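Local coordinates for cytoplasmic export protein 1 (Saccharomyces cerevisiae, PDB 3VWA) that takes part in nuclear tRNA export, binding tRNA and possibly passing aminoacylated tRNAs from the export receptors at the nuclear pore to the translation machinery, at residues A326-L331 against V340-L345; P353-R358 against T390-T395. One frame throughout, in Å; residues are numbered along the deposited sequence.

Interaction 1: residues A326-L331 against V340-L345; sequences AIVLDL and VGFNDL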
loop_
_atom_site.group_PDB
_atom_site.type_symbol
_atom_site.label_atom_id
_atom_site.label_comp_id
_atom_site.label_asym_id
_atom_site.label_seq_id
_atom_site.Cartn_x
_atom_site.Cartn_y
_atom_site.Cartn_z
ATOM N N ALA A 326 4.246 -1.199 -12.702
ATOM C CA ALA A 326 5.003 -0.107 -12.018
ATOM C C ALA A 326 4.093 0.630 -11.031
ATOM O O ALA A 326 4.472 0.907 -9.865
ATOM C CB ALA A 326 5.659 0.866 -13.034
ATOM N N ILE A 327 2.850 0.844 -11.437
ATOM C CA ILE A 327 1.889 1.474 -10.562
ATOM C C ILE A 327 1.621 0.603 -9.370
ATOM O O ILE A 327 1.490 1.085 -8.241
ATOM C CB ILE A 327 0.573 1.680 -11.310
ATOM C CG1 ILE A 327 0.826 2.271 -12.707
ATOM C CG2 ILE A 327 -0.445 2.459 -10.533
ATOM C CD1 ILE A 327 1.169 3.729 -12.731
ATOM N N VAL A 328 1.461 -0.696 -9.604
ATOM C CA VAL A 328 1.035 -1.549 -8.531
ATOM C C VAL A 328 2.203 -1.620 -7.509
ATOM O O VAL A 328 1.979 -1.521 -6.299
ATOM C CB VAL A 328 0.618 -2.932 -9.067
ATOM C CG1 VAL A 328 0.832 -4.006 -8.031
ATOM C CG2 VAL A 328 -0.839 -2.928 -9.485
ATOM N N LEU A 329 3.419 -1.799 -8.012
ATOM C CA LEU A 329 4.610 -1.976 -7.145
ATOM C C LEU A 329 4.875 -0.724 -6.358
ATOM O O LEU A 329 5.197 -0.814 -5.176
ATOM C CB LEU A 329 5.891 -2.299 -7.931
ATOM C CG LEU A 329 5.971 -3.640 -8.625
ATOM C CD1 LEU A 329 7.114 -3.631 -9.655
ATOM C CD2 LEU A 329 6.097 -4.708 -7.548
ATOM N N ASP A 330 4.749 0.418 -7.027
ATOM C CA ASP A 330 4.790 1.732 -6.361
ATOM C C ASP A 330 3.719 1.890 -5.303
ATOM O O ASP A 330 4.014 2.149 -4.153
ATOM C CB ASP A 330 4.672 2.910 -7.361
ATOM C CG ASP A 330 4.739 4.299 -6.663
ATOM O OD1 ASP A 330 4.200 5.282 -7.218
ATOM O OD2 ASP A 330 5.354 4.439 -5.575
ATOM N N LEU A 331 2.460 1.725 -5.669
ATOM C CA LEU A 331 1.404 2.085 -4.719
ATOM C C LEU A 331 1.275 1.100 -3.559
ATOM O O LEU A 331 0.864 1.505 -2.473
ATOM C CB LEU A 331 0.069 2.262 -5.422
ATOM C CG LEU A 331 -0.020 3.458 -6.369
ATOM C CD1 LEU A 331 -1.394 3.430 -6.986
ATOM C CD2 LEU A 331 0.238 4.788 -5.654
ATOM N N VAL A 340 -4.609 -10.074 -1.780
ATOM C CA VAL A 340 -4.567 -11.530 -1.817
ATOM C C VAL A 340 -4.069 -11.960 -3.182
ATOM O O VAL A 340 -4.588 -11.542 -4.195
ATOM C CB VAL A 340 -5.934 -12.165 -1.404
ATOM C CG1 VAL A 340 -6.062 -13.619 -1.839
ATOM C CG2 VAL A 340 -6.081 -12.102 0.100
ATOM N N GLY A 341 -3.011 -12.757 -3.199
ATOM C CA GLY A 341 -2.473 -13.268 -4.451
ATOM C C GLY A 341 -1.397 -12.401 -5.078
ATOM O O GLY A 341 -0.868 -12.750 -6.135
ATOM N N PHE A 342 -1.088 -11.259 -4.456
ATOM C CA PHE A 342 0.040 -10.458 -4.859
ATOM C C PHE A 342 1.252 -11.388 -5.048
ATOM O O PHE A 342 1.940 -11.388 -6.086
ATOM C CB PHE A 342 0.298 -9.453 -3.737
ATOM C CG PHE A 342 1.414 -8.507 -4.024
ATOM C CD1 PHE A 342 1.326 -7.609 -5.081
ATOM C CD2 PHE A 342 2.559 -8.519 -3.250
ATOM C CE1 PHE A 342 2.370 -6.755 -5.367
ATOM C CE2 PHE A 342 3.604 -7.643 -3.518
ATOM C CZ PHE A 342 3.500 -6.758 -4.576
ATOM N N ASN A 343 1.484 -12.228 -4.052
ATOM C CA ASN A 343 2.528 -13.218 -4.156
ATOM C C ASN A 343 2.475 -13.965 -5.502
ATOM O O ASN A 343 3.510 -14.070 -6.165
ATOM C CB ASN A 343 2.512 -14.164 -2.929
ATOM C CG ASN A 343 1.320 -15.162 -2.920
ATOM O OD1 ASN A 343 0.315 -15.006 -3.648
ATOM N ND2 ASN A 343 1.446 -16.212 -2.089
ATOM N N ASP A 344 1.278 -14.427 -5.937
ATOM C CA ASP A 344 1.152 -15.139 -7.221
ATOM C C ASP A 344 1.385 -14.247 -8.410
ATOM O O ASP A 344 1.943 -14.684 -9.413
ATOM C CB ASP A 344 -0.213 -15.853 -7.345
ATOM C CG ASP A 344 -0.402 -16.941 -6.303
ATOM O OD1 ASP A 344 0.603 -17.425 -5.731
ATOM O OD2 ASP A 344 -1.555 -17.319 -6.032
ATOM N N LEU A 345 1.025 -12.970 -8.270
ATOM C CA LEU A 345 1.210 -11.974 -9.312
ATOM C C LEU A 345 2.686 -11.787 -9.600
ATOM O O LEU A 345 3.116 -11.786 -10.746
ATOM C CB LEU A 345 0.581 -10.642 -8.877
ATOM C CG LEU A 345 0.368 -9.601 -10.009
ATOM C CD1 LEU A 345 -0.881 -8.787 -9.732
ATOM C CD2 LEU A 345 1.540 -8.652 -10.182
#
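Val328 and Leu329, the two residues that meet Phe342 across this contact, turn their carbonyl oxygens to one polar atom: Thr332 OG1 is hydrogen-bonded to Val328 O and, more weakly, to Leu329 O. The hydroxyl thus has acceptors on its own helix, and Phe342 also packs against the Thr332 side chain. Helix 321-335 and helix 342-351 are successive helices of the alpha-solenoid that follows the kinase-like domain, and a short connection containing Phe338 joins them. Gly341 occupies the N-cap of the second helix, right before Phe342. Phe342 has CG anti to its backbone N (chi1 -178°), which carries the ring across to helix 321-335. The ring meets Val328 at an edge: Val328 CG1 lies near the ring plane, 4.1 Å from Phe342 CE1. The two side chains slide past each other rather than meeting head-on. Leu329 CD2 approaches the same ring obliquely, at 4.4 Å from Phe342 CZ. Beside the contact, one turn along, Leu345 packs on Leu325 and Cys293. The ring has further apolar company in Leu368, Pro371 and Leu372, and it meets the Phe338 ring with planes about 50° apart. Leu329 reaches Leu360, Tyr364 and Leu368 of helix 355-368, while Val328 packs on Leu292 and Cys293 of helix 283-303. No hydrogen bond crosses between the two segments, and only 113 Å² is buried, with all three touching residues inside the protein. The contact therefore rests on dispersion and exclusion of water, with the ring probably owing part of its burial to neighbouring helices and loops.

Interaction 2: residues P353-R358 against T390-T395; sequences PDRQVR and TDSDAT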
loop_
_atom_site.group_PDB
_atom_site.type_symbol
_atom_site.label_atom_id
_atom_site.label_comp_id
_atom_site.label_asym_id
_atom_site.label_seq_id
_atom_site.Cartn_x
_atom_site.Cartn_y
_atom_site.Cartn_z
ATOM N N PRO A 353 8.796 -13.793 -20.019
ATOM C CA PRO A 353 10.161 -13.641 -20.537
ATOM C C PRO A 353 10.496 -12.202 -20.946
ATOM O O PRO A 353 11.585 -11.962 -21.474
ATOM C CB PRO A 353 10.218 -14.645 -21.719
ATOM C CG PRO A 353 9.040 -15.560 -21.506
ATOM C CD PRO A 353 7.982 -14.706 -20.840
ATOM N N ASP A 354 9.600 -11.249 -20.670
ATOM C CA ASP A 354 9.881 -9.847 -21.003
ATOM C C ASP A 354 11.003 -9.177 -20.172
ATOM O O ASP A 354 10.929 -9.112 -18.966
ATOM C CB ASP A 354 8.630 -8.985 -20.934
ATOM C CG ASP A 354 8.760 -7.763 -21.789
ATOM O OD1 ASP A 354 8.810 -6.636 -21.272
ATOM O OD2 ASP A 354 8.880 -7.944 -23.008
ATOM N N ARG A 355 11.991 -8.646 -20.864
ATOM C CA ARG A 355 13.185 -8.023 -20.293
ATOM C C ARG A 355 12.862 -6.755 -19.515
ATOM O O ARG A 355 13.404 -6.509 -18.456
ATOM C CB ARG A 355 14.068 -7.627 -21.468
ATOM C CG ARG A 355 15.544 -7.498 -21.205
ATOM C CD ARG A 355 16.139 -8.803 -21.656
ATOM N NE ARG A 355 16.590 -8.775 -23.029
ATOM C CZ ARG A 355 16.847 -9.854 -23.767
ATOM N NH1 ARG A 355 17.249 -9.703 -25.029
ATOM N NH2 ARG A 355 16.696 -11.082 -23.269
ATOM N N GLN A 356 11.980 -5.933 -20.064
ATOM C CA GLN A 356 11.607 -4.688 -19.430
ATOM C C GLN A 356 10.797 -4.897 -18.130
ATOM O O GLN A 356 10.830 -4.072 -17.208
ATOM C CB GLN A 356 10.844 -3.842 -20.471
ATOM C CG GLN A 356 11.751 -3.364 -21.622
ATOM C CD GLN A 356 13.133 -2.852 -21.163
ATOM O OE1 GLN A 356 13.252 -2.000 -20.260
ATOM N NE2 GLN A 356 14.192 -3.359 -21.811
ATOM N N VAL A 357 10.044 -5.991 -18.085
ATOM C CA VAL A 357 9.398 -6.417 -16.883
ATOM C C VAL A 357 10.443 -6.753 -15.802
ATOM O O VAL A 357 10.363 -6.278 -14.676
ATOM C CB VAL A 357 8.488 -7.658 -17.115
ATOM C CG1 VAL A 357 8.045 -8.254 -15.797
ATOM C CG2 VAL A 357 7.238 -7.277 -17.930
ATOM N N ARG A 358 11.363 -7.631 -16.163
ATOM C CA ARG A 358 12.392 -8.109 -15.273
ATOM C C ARG A 358 13.264 -6.932 -14.744
ATOM O O ARG A 358 13.542 -6.885 -13.556
ATOM C CB ARG A 358 13.255 -9.163 -15.973
ATOM C CG ARG A 358 14.425 -9.633 -15.112
ATOM C CD ARG A 358 13.956 -10.369 -13.859
ATOM N NE ARG A 358 13.303 -11.648 -14.184
ATOM C CZ ARG A 358 13.933 -12.799 -14.475
ATOM N NH1 ARG A 358 13.218 -13.922 -14.704
ATOM N NH2 ARG A 358 15.272 -12.845 -14.499
ATOM N N THR A 390 22.177 -15.292 -17.288
ATOM C CA THR A 390 22.517 -15.984 -18.515
ATOM C C THR A 390 21.777 -15.415 -19.714
ATOM O O THR A 390 21.899 -15.943 -20.809
ATOM C CB THR A 390 22.270 -17.510 -18.404
ATOM O OG1 THR A 390 20.867 -17.762 -18.270
ATOM C CG2 THR A 390 23.015 -18.111 -17.211
ATOM N N ASP A 391 21.018 -14.341 -19.507
ATOM C CA ASP A 391 20.291 -13.627 -20.564
ATOM C C ASP A 391 21.288 -12.974 -21.536
ATOM O O ASP A 391 22.415 -12.682 -21.153
ATOM C CB ASP A 391 19.399 -12.561 -19.917
ATOM C CG ASP A 391 18.399 -11.919 -20.897
ATOM O OD1 ASP A 391 17.318 -12.477 -21.099
ATOM O OD2 ASP A 391 18.674 -10.836 -21.433
ATOM N N SER A 392 20.856 -12.721 -22.785
ATOM C CA SER A 392 21.741 -12.247 -23.831
ATOM C C SER A 392 22.040 -10.789 -23.706
ATOM O O SER A 392 23.051 -10.332 -24.214
ATOM C CB SER A 392 21.177 -12.555 -25.241
ATOM O OG SER A 392 20.031 -11.760 -25.552
ATOM N N ASP A 393 21.148 -10.040 -23.065
ATOM C CA ASP A 393 21.353 -8.599 -22.871
ATOM C C ASP A 393 22.300 -8.418 -21.656
ATOM O O ASP A 393 22.009 -8.878 -20.545
ATOM C CB ASP A 393 19.987 -7.939 -22.632
ATOM C CG ASP A 393 20.072 -6.435 -22.536
ATOM O OD1 ASP A 393 19.847 -5.699 -23.544
ATOM O OD2 ASP A 393 20.423 -5.943 -21.473
ATOM N N ALA A 394 23.447 -7.781 -21.874
ATOM C CA ALA A 394 24.480 -7.662 -20.853
ATOM C C ALA A 394 24.002 -6.796 -19.708
ATOM O O ALA A 394 24.410 -6.971 -18.539
ATOM C CB ALA A 394 25.755 -7.090 -21.454
ATOM N N THR A 395 23.091 -5.886 -20.014
ATOM C CA THR A 395 22.561 -4.996 -18.964
ATOM C C THR A 395 21.598 -5.753 -18.017
ATOM O O THR A 395 21.584 -5.494 -16.771
ATOM C CB THR A 395 21.972 -3.698 -19.556
ATOM O OG1 THR A 395 21.012 -4.067 -20.545
ATOM C CG2 THR A 395 23.033 -2.932 -20.275
#
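This is a surface salt bridge between the first turn of helix 355-368 and the loop that leads into helix 394-407 within the first HEAT repeat, so it ties together neighbouring parts of the solenoid. Arg355 carries its side of the contact alone. Its chain bends at chi2 (98°) and again at chi3, laying the guanidinium alongside residues 391-393. Arg355 NH2 lies 2.7 Å from Asp391 OD1, but the N-H points poorly at the oxygen (121°), so the hydrogen bond is weak and charge attraction probably contributes more. The guanidinium and carboxylate planes stand 81° apart, and Asp391 OD2 sits over a guanidinium face, 3.1 Å from Arg355 CZ. The same OD2 accepts from Asp393 N at 3.1 Å, from above the carboxylate plane; this Asx turn fixes the carboxylate in front of the arginine. Asp393 CB covers that same face, 3.5 Å from Arg355 NE. Asp393 OD1 stays 4.5 Å from Arg355 NE, well out of the guanidinium plane, where only charge can act. Asp393 is itself the N-cap of helix 394-407; its OD2 accepts from Leu396 N, though the modelled place of that oxygen is less certain. Leu396 also packs against Arg355 and Asp391. With two carboxylates nearby, the arginine's positive charge is probably well compensated, though the edge of the contact at Ser392 is exposed and water should weaken the attraction.

How the interactions relate
The two contacts follow each other along the chain: interaction 1 is complete before the chain reaches the first segment of interaction 2. Their centres are 20 Å apart and their nearest atoms about 7 Å, without touching. Helix 355-368 connects them. Its later residues, Leu360, Tyr364 and Leu368, border the apolar cluster of interaction 1, while its first turn supplies Arg355 to interaction 2; Val357 of that turn also packs on Leu325 of helix 321-335. Interaction 1 is buried, centred about 9 Å from the middle of the chain, whereas interaction 2 is at the surface, about 28 Å from it. Interaction 1 joins consecutive helices; interaction 2 skips helix 374-387.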